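PDB 1XOC: oligopeptide-binding protein AppA from Bacillus subtilis, which binds oligopeptides outside the cell membrane and delivers them to an ABC permease for uptake, supporting sporulation and genetic competence. Local coordinates for residues A[40-45]-A[396-401]; A[227-232]-A[241-246]; A[365-368]-A[372-375]; A[379-384]-A[391-396]; A[403-408]-A[413-418]. All coordinates share one frame; numbering follows the deposited sequence.

Along the chain contacts 2, 3 and 4 follow one another inside the long loop that contact 1 closes, and contact 5 comes after it. Contacts 3 and 4 have centres about 9 Å apart and share helix 371-385, which links the parallel neighbouring strands 358-367 and 390-396 of a mixed sheet. Helix 398-405 serves both contact 1 and contact 5 (centres about 10 Å apart), and contact 5 lays it against strand 414-420 of that sheet. Contact 2 lies farther off, its centre about 16 Å from that of contact 3. Contacts 1, 3 and 5 include residues that touch the bound peptide, as does N241 of contact 2, so this part of the fold shapes the binding site.

Contact 1: residues A[40-45]-A[396-401]; sequences STDDAS and VEWSAL
D42 receives the indole N-H of W398, whose ring buries the most surface here: OD1 accepts from NE1 at 3.1 Å, with an N-H...O angle of 157°. The carboxylate sits at the indole edge, close to the ring plane, while the hydrogen comes in from above the carboxylate plane, the two planes being 65° apart. W398 has CG anti to its backbone N (chi1 179°), which stretches the indole across to the other segment. Beside the hydrogen bond the CB of D42 rests 3.8 Å from CZ2 of W398, and the CB of A44 lies obliquely to the ring, 4.1 Å from NE1 of W398.

D42 is also the N-cap of helix 43-52. OD1 of D42 accepts from the N of S45 at 3.2 Å, on the face opposite W398, and OD2 accepts from the OG of S45 at 2.7 Å, so both carboxylate oxygens are gripped. With a leucine here the carboxylate is gone, and the buried indole N-H would probably be left without its acceptor and the first turn of the helix without its cap. An aspartate suits the place because its short carboxylate can serve helix and indole together. T41 and D43 form backbone hydrogen bonds with the bound peptide, and W398 packs on the peptide backbone.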
# COMPACT_ATOMS: atom_id res chain seq x y z
N SER A 40 -9.05 2.41 6.02
CA SER A 40 -7.63 2.61 5.95
C SER A 40 -7.11 2.63 4.53
O SER A 40 -7.63 1.92 3.66
CB SER A 40 -6.88 1.59 6.78
OG SER A 40 -7.11 0.29 6.31
N THR A 41 -6.06 3.42 4.31
CA THR A 41 -5.41 3.47 2.99
C THR A 41 -3.91 3.16 3.05
O THR A 41 -3.25 3.18 2.01
CB THR A 41 -5.66 4.79 2.23
OG1 THR A 41 -5.14 5.88 3.01
CG2 THR A 41 -7.15 5.04 1.97
N ASP A 42 -3.39 2.89 4.25
CA ASP A 42 -1.93 2.85 4.48
C ASP A 42 -1.46 1.51 5.03
O ASP A 42 -2.19 0.83 5.76
CB ASP A 42 -1.46 4.02 5.36
CG ASP A 42 -1.81 3.84 6.81
OD1 ASP A 42 -0.89 3.50 7.58
OD2 ASP A 42 -2.99 4.01 7.18
N ASP A 43 -0.23 1.15 4.73
CA ASP A 43 0.27 -0.16 5.11
C ASP A 43 0.44 -0.38 6.61
O ASP A 43 0.33 -1.48 7.09
CB ASP A 43 1.59 -0.42 4.43
CG ASP A 43 1.72 -1.86 4.00
OD1 ASP A 43 0.76 -2.40 3.38
OD2 ASP A 43 2.77 -2.46 4.31
N ALA A 44 0.69 0.67 7.36
CA ALA A 44 0.86 0.51 8.80
C ALA A 44 -0.47 0.07 9.42
O ALA A 44 -0.51 -0.82 10.28
CB ALA A 44 1.35 1.80 9.41
N SER A 45 -1.55 0.73 9.04
CA SER A 45 -2.90 0.32 9.46
C SER A 45 -3.16 -1.11 9.02
O SER A 45 -3.62 -1.91 9.81
CB SER A 45 -3.97 1.28 8.94
OG SER A 45 -3.74 2.65 9.38
N VAL A 396 7.08 15.14 6.64
CA VAL A 396 5.87 15.14 7.44
C VAL A 396 5.59 13.77 8.02
O VAL A 396 5.91 12.73 7.44
CB VAL A 396 4.63 15.87 6.72
CG1 VAL A 396 4.94 16.49 5.31
CG2 VAL A 396 3.33 15.18 6.87
N GLU A 397 5.03 13.78 9.22
CA GLU A 397 4.77 12.56 9.96
C GLU A 397 3.79 11.72 9.17
O GLU A 397 2.88 12.25 8.55
CB GLU A 397 4.17 12.93 11.33
CG GLU A 397 3.90 11.73 12.23
CD GLU A 397 2.54 11.08 12.02
OE1 GLU A 397 2.44 9.83 12.12
OE2 GLU A 397 1.56 11.84 11.76
N TRP A 398 4.00 10.41 9.18
CA TRP A 398 3.29 9.47 8.30
C TRP A 398 1.77 9.60 8.32
O TRP A 398 1.18 9.81 7.28
CB TRP A 398 3.65 8.05 8.69
CG TRP A 398 2.96 6.99 7.89
CD1 TRP A 398 2.08 6.06 8.35
CD2 TRP A 398 3.07 6.79 6.48
NE1 TRP A 398 1.65 5.25 7.29
CE2 TRP A 398 2.24 5.69 6.14
CE3 TRP A 398 3.80 7.41 5.47
CZ2 TRP A 398 2.13 5.23 4.83
CZ3 TRP A 398 3.70 6.93 4.17
CH2 TRP A 398 2.86 5.86 3.87
N SER A 399 1.15 9.51 9.50
CA SER A 399 -0.31 9.56 9.58
C SER A 399 -0.84 10.87 9.01
O SER A 399 -1.85 10.91 8.33
CB SER A 399 -0.82 9.29 11.00
OG SER A 399 -0.61 10.42 11.84
N ALA A 400 -0.15 11.98 9.31
CA ALA A 400 -0.55 13.25 8.78
C ALA A 400 -0.40 13.35 7.28
O ALA A 400 -1.25 13.94 6.63
CB ALA A 400 0.25 14.34 9.44
N LEU A 401 0.69 12.84 6.73
CA LEU A 401 0.91 12.87 5.30
C LEU A 401 -0.15 12.03 4.55
O LEU A 401 -0.65 12.46 3.54
CB LEU A 401 2.30 12.31 4.97
CG LEU A 401 2.72 12.47 3.54
CD1 LEU A 401 2.60 13.89 3.09
CD2 LEU A 401 4.16 11.96 3.33

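Contact 2: residues A[227-232]-A[241-246]; sequences AAEAQL and NVPATD
E229 presses its carboxylate into the turn at V242 and P243, and here the packing is tight. OE2 of E229 lies 3.1 Å from both CA and CG1 of V242, with CD of P243 also close by, all carbon neighbours. The side chain leaves helix 225-234 with CG anti to its carbonyl carbon (chi1 -72°) and bends again at chi2, which brings the carboxylate across the valine at about a right angle. OE2 is buried and has no polar partner anywhere in the model. Such burial would probably raise the pKa of E229 and might favour its protonated form; OD1 of D246 stands 4.8 Å from OE2 of E229, but the salt bridge of D246 to K371 probably tempers any effect of the like charge.

Helix 225-234 is followed by the short strand 240-241, which pairs antiparallel with strand 483-496, and then by a 3-10 turn, where the N of D246 bonds to the O of P243 at 2.9 Å. V242 and L232 both pack on A494 of strand 483-496, so helix and loop lean on the same sheet. A branched valine fits there: both methyls lie against the E229 carboxylate, and CG2 also reaches L232.

Away from E229 the contact thins. CD2 of L232 reaches CG2 of V242 at 3.9 Å, an ordinary apolar touch. On the partly exposed side D246 comes obliquely towards E229, its OD1 3.8 Å from CG of E229. N241 turns away, its OD1 accepting from the backbone N of H492, a zinc ligand together with D304.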
# COMPACT_ATOMS: atom_id res chain seq x y z
N ALA A 227 17.52 5.51 14.21
CA ALA A 227 17.20 5.16 15.59
C ALA A 227 16.69 3.74 15.69
O ALA A 227 17.02 3.05 16.66
CB ALA A 227 16.17 6.15 16.17
N ALA A 228 15.91 3.28 14.71
CA ALA A 228 15.38 1.94 14.72
C ALA A 228 16.50 0.95 14.54
O ALA A 228 16.51 -0.11 15.17
CB ALA A 228 14.38 1.76 13.59
N GLU A 229 17.45 1.26 13.67
CA GLU A 229 18.63 0.40 13.51
C GLU A 229 19.44 0.29 14.80
O GLU A 229 19.86 -0.81 15.19
CB GLU A 229 19.50 0.89 12.35
CG GLU A 229 18.85 0.62 11.04
CD GLU A 229 18.54 -0.85 10.85
OE1 GLU A 229 19.17 -1.70 11.55
OE2 GLU A 229 17.67 -1.18 10.02
N ALA A 230 19.64 1.41 15.47
CA ALA A 230 20.28 1.40 16.79
C ALA A 230 19.52 0.55 17.82
O ALA A 230 20.14 -0.14 18.63
CB ALA A 230 20.43 2.80 17.31
N GLN A 231 18.18 0.62 17.82
CA GLN A 231 17.39 -0.20 18.74
C GLN A 231 17.49 -1.68 18.44
O GLN A 231 17.49 -2.50 19.35
CB GLN A 231 15.94 0.22 18.74
CG GLN A 231 15.75 1.58 19.38
CD GLN A 231 14.33 1.91 19.69
OE1 GLN A 231 13.95 3.10 19.71
NE2 GLN A 231 13.52 0.91 19.91
N LEU A 232 17.55 -2.01 17.15
CA LEU A 232 17.76 -3.37 16.70
C LEU A 232 19.09 -3.94 17.22
O LEU A 232 19.14 -5.06 17.74
CB LEU A 232 17.75 -3.39 15.17
CG LEU A 232 17.69 -4.77 14.55
CD1 LEU A 232 16.44 -5.53 14.85
CD2 LEU A 232 17.87 -4.62 13.02
N ASN A 241 12.66 -3.96 8.93
CA ASN A 241 13.09 -3.84 7.54
C ASN A 241 14.26 -2.88 7.46
O ASN A 241 14.08 -1.65 7.46
CB ASN A 241 11.93 -3.32 6.69
CG ASN A 241 12.21 -3.40 5.18
OD1 ASN A 241 13.31 -3.75 4.72
ND2 ASN A 241 11.18 -3.06 4.40
N VAL A 242 15.46 -3.43 7.46
CA VAL A 242 16.67 -2.64 7.49
C VAL A 242 16.93 -1.96 6.16
O VAL A 242 16.96 -2.62 5.12
CB VAL A 242 17.90 -3.56 7.79
CG1 VAL A 242 19.19 -2.76 7.79
CG2 VAL A 242 17.68 -4.31 9.09
N PRO A 243 17.17 -0.64 6.17
CA PRO A 243 17.58 0.03 4.92
C PRO A 243 18.80 -0.62 4.28
O PRO A 243 19.72 -1.02 4.99
CB PRO A 243 17.95 1.44 5.38
CG PRO A 243 17.14 1.66 6.60
CD PRO A 243 17.09 0.32 7.29
N ALA A 244 18.85 -0.68 2.96
CA ALA A 244 19.99 -1.33 2.27
C ALA A 244 21.35 -0.79 2.66
O ALA A 244 22.33 -1.54 2.75
CB ALA A 244 19.83 -1.24 0.77
N THR A 245 21.44 0.53 2.87
CA THR A 245 22.68 1.16 3.24
C THR A 245 23.21 0.68 4.59
O THR A 245 24.41 0.77 4.84
CB THR A 245 22.56 2.71 3.24
OG1 THR A 245 21.47 3.11 4.07
CG2 THR A 245 22.28 3.23 1.84
N ASP A 246 22.33 0.15 5.44
CA ASP A 246 22.72 -0.37 6.75
C ASP A 246 22.88 -1.90 6.80
O ASP A 246 23.07 -2.46 7.88
CB ASP A 246 21.68 0.06 7.79
CG ASP A 246 21.63 1.56 7.99
OD1 ASP A 246 20.53 2.13 7.95
OD2 ASP A 246 22.71 2.16 8.19

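Contact 3: residues A[365-368]-A[372-375]; sequences KTNQ and VRED. With ZN (zinc ion), chain F; ZN (zinc ion), chain J.
T366 and R373 mark the closest backbone approach, with CA atoms 6.5 Å apart, where the end of strand 358-367 swings through a short connection into helix 371-385. The threonine faces the first turns of the helix. OG1 of T366, placed anti to the backbone N (chi1 -163°), lies over the CB of R373 at 3.3 Å and bonds to the O of V416 on the neighbouring strand, while CG2 covers the helix backbone, 3.9 Å from the N of E374. A small beta-branched residue suits the place: its hydroxyl bonds the neighbouring strand while its methyl packs on the helix backbone.

R373 runs extended past this threonine to the amide of N367, where NH1 donates to OD1 at 3.0 Å (N-H...O angle 143°). The oxygen lies at the guanidinium edge, and the amide and guanidinium planes stand 71° apart. The carboxylate of E374 comes back towards Q368, OE2 3.7 Å from its CA. E374 chelates a zinc ion through OE1 at 2.2 Å and OE2 at 2.4 Å, two waters adding to the shell, and OE2 also accepts from the N of G369 in the connection. The next residue, D375, holds a second zinc ion through OD1.

Since N367 uses ND2 and R373 uses NH2 to bond the backbone of the bound peptide, their mutual hydrogen bond probably helps to hold the two donors in place, consistent with recognition that depends little on the peptide's sequence.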
# COMPACT_ATOMS: atom_id res chain seq x y z
N LYS A 365 7.11 16.98 -0.59
CA LYS A 365 6.92 16.33 0.69
C LYS A 365 7.33 14.86 0.67
O LYS A 365 7.23 14.19 -0.37
CB LYS A 365 5.44 16.38 1.11
CG LYS A 365 4.92 17.70 1.50
CD LYS A 365 3.43 17.65 1.85
CE LYS A 365 3.01 18.95 2.50
NZ LYS A 365 1.54 19.06 2.74
N THR A 366 7.74 14.35 1.83
CA THR A 366 7.84 12.89 2.01
C THR A 366 7.69 12.55 3.47
O THR A 366 7.59 13.48 4.30
CB THR A 366 9.15 12.29 1.44
OG1 THR A 366 8.96 10.86 1.31
CG2 THR A 366 10.32 12.56 2.32
N ASN A 367 7.70 11.26 3.82
CA ASN A 367 7.40 10.86 5.19
C ASN A 367 8.59 10.79 6.14
O ASN A 367 9.62 10.20 5.83
CB ASN A 367 6.63 9.52 5.22
CG ASN A 367 7.30 8.44 4.42
OD1 ASN A 367 7.51 8.59 3.22
ND2 ASN A 367 7.60 7.32 5.08
N GLN A 368 8.41 11.44 7.31
CA GLN A 368 9.35 11.42 8.45
C GLN A 368 9.78 10.00 8.80
O GLN A 368 8.95 9.14 9.10
CB GLN A 368 8.70 12.09 9.67
CG GLN A 368 9.65 12.24 10.86
CD GLN A 368 8.97 12.79 12.10
OE1 GLN A 368 9.64 13.13 13.07
NE2 GLN A 368 7.64 12.89 12.08
N VAL A 372 15.92 7.20 3.30
CA VAL A 372 16.07 7.07 1.86
C VAL A 372 15.24 8.12 1.12
O VAL A 372 15.74 8.78 0.21
CB VAL A 372 15.70 5.65 1.41
CG1 VAL A 372 15.64 5.54 -0.11
CG2 VAL A 372 16.72 4.64 1.96
N ARG A 373 13.96 8.27 1.47
CA ARG A 373 13.09 9.23 0.76
C ARG A 373 13.46 10.66 1.09
O ARG A 373 13.38 11.52 0.21
CB ARG A 373 11.62 9.00 1.10
CG ARG A 373 11.13 7.70 0.52
CD ARG A 373 9.67 7.45 0.84
NE ARG A 373 9.24 6.09 0.46
CZ ARG A 373 8.02 5.63 0.70
NH1 ARG A 373 7.09 6.37 1.27
NH2 ARG A 373 7.75 4.38 0.31
N GLU A 374 13.86 10.91 2.32
CA GLU A 374 14.34 12.22 2.69
C GLU A 374 15.54 12.58 1.82
O GLU A 374 15.63 13.69 1.30
CB GLU A 374 14.66 12.29 4.20
CG GLU A 374 13.44 11.97 5.13
CD GLU A 374 13.80 11.83 6.60
OE1 GLU A 374 15.01 12.00 6.92
OE2 GLU A 374 12.90 11.59 7.47
N ASP A 375 16.48 11.67 1.68
CA ASP A 375 17.62 11.86 0.79
C ASP A 375 17.22 12.06 -0.68
O ASP A 375 17.76 12.92 -1.39
CB ASP A 375 18.56 10.65 0.85
CG ASP A 375 19.27 10.52 2.18
OD1 ASP A 375 19.90 9.49 2.45
OD2 ASP A 375 19.20 11.47 3.00
ZN ZN F . 14.71 11.67 9.09
ZN ZN J . 20.77 9.82 4.48
O HOH W 1 13.49 13.35 9.86
O HOH W 2 16.81 12.30 9.28

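Contact 4: residues A[379-384]-A[391-396]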
# COMPACT_ATOMS: atom_id res chain seq x y z
N VAL A 379 18.08 15.21 -3.20
CA VAL A 379 18.71 15.01 -4.50
C VAL A 379 17.87 15.59 -5.65
O VAL A 379 18.39 16.23 -6.56
CB VAL A 379 19.00 13.51 -4.75
CG1 VAL A 379 19.48 13.29 -6.19
CG2 VAL A 379 20.06 12.96 -3.78
N VAL A 380 16.56 15.40 -5.58
CA VAL A 380 15.65 16.02 -6.53
C VAL A 380 15.76 17.54 -6.47
O VAL A 380 15.81 18.23 -7.50
CB VAL A 380 14.19 15.54 -6.31
CG1 VAL A 380 13.22 16.31 -7.21
CG2 VAL A 380 14.07 14.03 -6.55
N GLN A 381 15.79 18.11 -5.26
CA GLN A 381 15.98 19.57 -5.14
C GLN A 381 17.23 20.03 -5.84
O GLN A 381 17.23 21.06 -6.50
CB GLN A 381 16.03 19.95 -3.67
CG GLN A 381 16.36 21.35 -3.35
CD GLN A 381 16.48 21.49 -1.86
OE1 GLN A 381 17.40 20.92 -1.24
NE2 GLN A 381 15.54 22.23 -1.26
N GLU A 382 18.32 19.29 -5.67
CA GLU A 382 19.60 19.69 -6.26
C GLU A 382 19.59 19.54 -7.78
O GLU A 382 20.05 20.44 -8.49
CB GLU A 382 20.77 18.95 -5.60
CG GLU A 382 20.99 19.41 -4.14
CD GLU A 382 21.97 18.55 -3.29
OE1 GLU A 382 22.37 17.44 -3.74
OE2 GLU A 382 22.33 18.99 -2.15
N GLN A 383 19.08 18.41 -8.28
CA GLN A 383 19.05 18.14 -9.72
C GLN A 383 18.11 19.09 -10.47
O GLN A 383 18.45 19.55 -11.56
CB GLN A 383 18.73 16.65 -10.01
CG GLN A 383 19.87 15.71 -9.59
CD GLN A 383 19.62 14.24 -9.87
OE1 GLN A 383 20.40 13.35 -9.47
NE2 GLN A 383 18.53 13.97 -10.51
N LEU A 384 16.95 19.40 -9.90
CA LEU A 384 16.04 20.33 -10.56
C LEU A 384 16.51 21.78 -10.49
O LEU A 384 16.18 22.58 -11.37
CB LEU A 384 14.62 20.19 -10.00
CG LEU A 384 13.97 18.82 -10.27
CD1 LEU A 384 12.55 18.79 -9.74
CD2 LEU A 384 13.97 18.49 -11.76
N VAL A 391 12.75 23.91 -5.59
CA VAL A 391 11.99 23.01 -4.72
C VAL A 391 12.36 23.20 -3.24
O VAL A 391 13.54 23.31 -2.89
CB VAL A 391 11.98 21.52 -5.23
CG1 VAL A 391 12.98 21.24 -6.26
CG2 VAL A 391 11.95 20.49 -4.09
N LYS A 392 11.32 23.35 -2.42
CA LYS A 392 11.39 23.32 -0.97
C LYS A 392 11.07 21.91 -0.54
O LYS A 392 10.07 21.34 -0.99
CB LYS A 392 10.35 24.27 -0.36
CG LYS A 392 10.37 24.33 1.19
CD LYS A 392 9.43 25.39 1.80
CE LYS A 392 8.00 24.84 1.95
NZ LYS A 392 7.86 23.86 3.08
N THR A 393 11.88 21.33 0.33
CA THR A 393 11.56 19.98 0.80
C THR A 393 10.81 20.10 2.13
O THR A 393 11.00 21.07 2.87
CB THR A 393 12.81 19.07 0.92
OG1 THR A 393 13.70 19.60 1.89
CG2 THR A 393 13.54 18.95 -0.39
N GLN A 394 9.93 19.14 2.42
CA GLN A 394 9.21 19.14 3.69
C GLN A 394 8.97 17.70 4.11
O GLN A 394 8.46 16.91 3.35
CB GLN A 394 7.90 19.92 3.56
CG GLN A 394 7.21 20.18 4.90
CD GLN A 394 5.78 20.69 4.76
OE1 GLN A 394 4.97 20.49 5.65
NE2 GLN A 394 5.46 21.32 3.65
N ILE A 395 9.36 17.38 5.33
CA ILE A 395 9.21 16.03 5.88
C ILE A 395 8.00 16.08 6.79
O ILE A 395 7.89 17.00 7.62
CB ILE A 395 10.50 15.64 6.66
CG1 ILE A 395 11.70 15.54 5.71
CG2 ILE A 395 10.30 14.33 7.39
CD1 ILE A 395 13.05 15.51 6.41
N VAL A 396 7.08 15.14 6.64
CA VAL A 396 5.87 15.14 7.44
C VAL A 396 5.59 13.77 8.02
O VAL A 396 5.91 12.73 7.44
CB VAL A 396 4.63 15.87 6.72
CG1 VAL A 396 4.94 16.49 5.31
CG2 VAL A 396 3.33 15.18 6.87
O HOH W 3 15.61 23.21 -6.46
O HOH W 4 14.05 23.11 1.44
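Q381 lies over the start of strand 390-396, reaching the carbonyl of V391 with its amide. NE2 of Q381 donates to the O of V391 at 2.8 Å, and the bond is almost straight, with an N-H...O angle of 174°. The acceptor lies in the plane of the glutamine amide, although the donor is tilted from the plane of the carbonyl. CG anti to the backbone N (chi1 173°) and an extended chain beyond it carry the amide to the strand; glutamine suits the place, being long enough to bridge helix and strand while giving an N-H donor. NE2 of Q381 also donates to a water at 3.2 Å, which accepts from the N of T393 as well, so two bonds at NE2 fix the rotation of the amide. T393 crosses the glutamine at about a right angle, its CG2 3.9 Å from NE2 of Q381.

The apolar half belongs to V391, a valine that offers two methyls to the helix. CG1 of V391 packs on the CA of Q381 at 3.6 Å and on the CB of L384 at 4.2 Å, while CG2 faces the CB of Q381. A second water donates to the O of Q381 and accepts from the N of V391. A leucine in place of Q381 has no amide, and the carbonyl of V391 and the water shared with the N of T393 would probably lose their donor.

The axes of the two short segments run antiparallel at 178° and approach to 8.3 Å. Strand 358-367, helix 371-385 and strand 390-396 make a beta-alpha-beta crossover between parallel neighbouring strands, as in the alpha/beta lobes of periplasmic-type binding proteins.

Contact 5: residues A[403-408]-A[413-418]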
# COMPACT_ATOMS: atom_id res chain seq x y z
N GLU A 403 -3.16 11.61 5.58
CA GLU A 403 -4.37 12.40 5.64
C GLU A 403 -4.34 13.52 4.61
O GLU A 403 -5.34 13.81 3.97
CB GLU A 403 -4.58 12.93 7.06
CG GLU A 403 -5.82 13.80 7.21
CD GLU A 403 -6.11 14.12 8.65
OE1 GLU A 403 -7.12 14.82 8.90
OE2 GLU A 403 -5.34 13.67 9.54
N GLN A 404 -3.18 14.12 4.44
CA GLN A 404 -3.00 15.22 3.50
C GLN A 404 -3.16 14.79 2.04
O GLN A 404 -3.75 15.52 1.24
CB GLN A 404 -1.60 15.81 3.69
CG GLN A 404 -1.51 16.73 4.88
CD GLN A 404 -0.10 17.06 5.32
OE1 GLN A 404 0.86 17.00 4.56
NE2 GLN A 404 0.02 17.44 6.58
N MET A 405 -2.65 13.61 1.66
CA MET A 405 -2.68 13.21 0.26
C MET A 405 -4.08 12.77 -0.17
O MET A 405 -4.45 12.94 -1.33
CB MET A 405 -1.67 12.09 -0.03
CG MET A 405 -1.98 10.77 0.55
SD MET A 405 -0.65 9.58 0.20
CE MET A 405 0.63 10.24 1.20
N ASN A 406 -4.85 12.24 0.78
CA ASN A 406 -6.16 11.65 0.50
C ASN A 406 -7.25 12.69 0.26
O ASN A 406 -7.14 13.83 0.71
CB ASN A 406 -6.59 10.71 1.66
CG ASN A 406 -6.12 9.30 1.46
OD1 ASN A 406 -6.73 8.54 0.71
ND2 ASN A 406 -5.01 8.92 2.11
N PRO A 407 -8.33 12.32 -0.44
CA PRO A 407 -9.51 13.16 -0.47
C PRO A 407 -9.97 13.43 0.96
O PRO A 407 -9.75 12.57 1.83
CB PRO A 407 -10.55 12.28 -1.17
CG PRO A 407 -9.79 11.27 -1.90
CD PRO A 407 -8.50 11.07 -1.20
N PRO A 408 -10.56 14.60 1.23
CA PRO A 408 -10.85 15.72 0.34
C PRO A 408 -9.75 16.79 0.27
O PRO A 408 -10.04 17.93 -0.09
CB PRO A 408 -12.08 16.33 1.00
CG PRO A 408 -11.78 16.18 2.43
CD PRO A 408 -11.07 14.88 2.58
N ASP A 413 1.99 19.58 -3.42
CA ASP A 413 2.38 19.92 -4.79
C ASP A 413 2.98 18.68 -5.43
O ASP A 413 2.58 18.24 -6.53
CB ASP A 413 3.46 21.00 -4.80
CG ASP A 413 3.02 22.32 -4.18
OD1 ASP A 413 1.81 22.63 -4.20
OD2 ASP A 413 3.92 23.04 -3.70
N ALA A 414 3.91 18.04 -4.72
CA ALA A 414 4.53 16.80 -5.18
C ALA A 414 4.94 16.00 -3.96
O ALA A 414 5.15 16.57 -2.90
CB ALA A 414 5.73 17.08 -6.06
N MET A 415 5.05 14.68 -4.09
CA MET A 415 5.52 13.88 -2.97
C MET A 415 6.35 12.71 -3.41
O MET A 415 6.11 12.15 -4.47
CB MET A 415 4.36 13.40 -2.12
CG MET A 415 3.46 12.43 -2.81
SD MET A 415 2.12 11.91 -1.72
CE MET A 415 1.07 11.07 -2.92
N VAL A 416 7.33 12.35 -2.59
CA VAL A 416 8.06 11.09 -2.77
C VAL A 416 7.34 10.04 -1.94
O VAL A 416 7.21 10.17 -0.74
CB VAL A 416 9.54 11.21 -2.31
CG1 VAL A 416 10.25 9.87 -2.53
CG2 VAL A 416 10.25 12.35 -3.04
N MET A 417 6.86 8.97 -2.58
CA MET A 417 5.88 8.08 -1.92
C MET A 417 6.03 6.70 -2.50
O MET A 417 6.70 6.55 -3.51
CB MET A 417 4.47 8.60 -2.13
CG MET A 417 3.34 7.95 -1.37
SD MET A 417 3.61 7.62 0.36
CE MET A 417 4.06 9.21 0.99
N GLY A 418 5.49 5.71 -1.81
CA GLY A 418 5.40 4.38 -2.40
C GLY A 418 4.02 3.77 -2.38
O GLY A 418 3.17 4.15 -1.58
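M405, M415 and M417 meet through sulfurs and methyls with no flat group among them; the aromatic rings stand around the cluster, Y442 beside M405, Y268 beside both M415 and M417, and W398 beside M417. CE of M405 touches both strand residues: it meets the CE of M417 tip to tip at 3.6 Å and the SD of M415 at 3.7 Å. M405 and M415 cross at about a right angle, so that the CE of M415 also lies 3.9 Å from the SD of M405.

This is the last turn of helix 398-405 packing on strand 414-420, which runs between strands 358-367 and 265-271 in the mixed sheet. M415 and M417, two residues apart, project from the same face of the strand to meet the helix. Methionine suits this helix-on-strand interface, since its unbranched, flexible chain can follow the neighbouring surface: M415 is extended beyond CG, M417 is folded at chi2 and chi3, and M405 bends at its last torsion (chi3 69°), which turns its methyl towards both. The bound peptide reaches this layer too. M417 packs on the peptide backbone, M405 on one of its polar side chains, and G418 pairs with it in an antiparallel ladder.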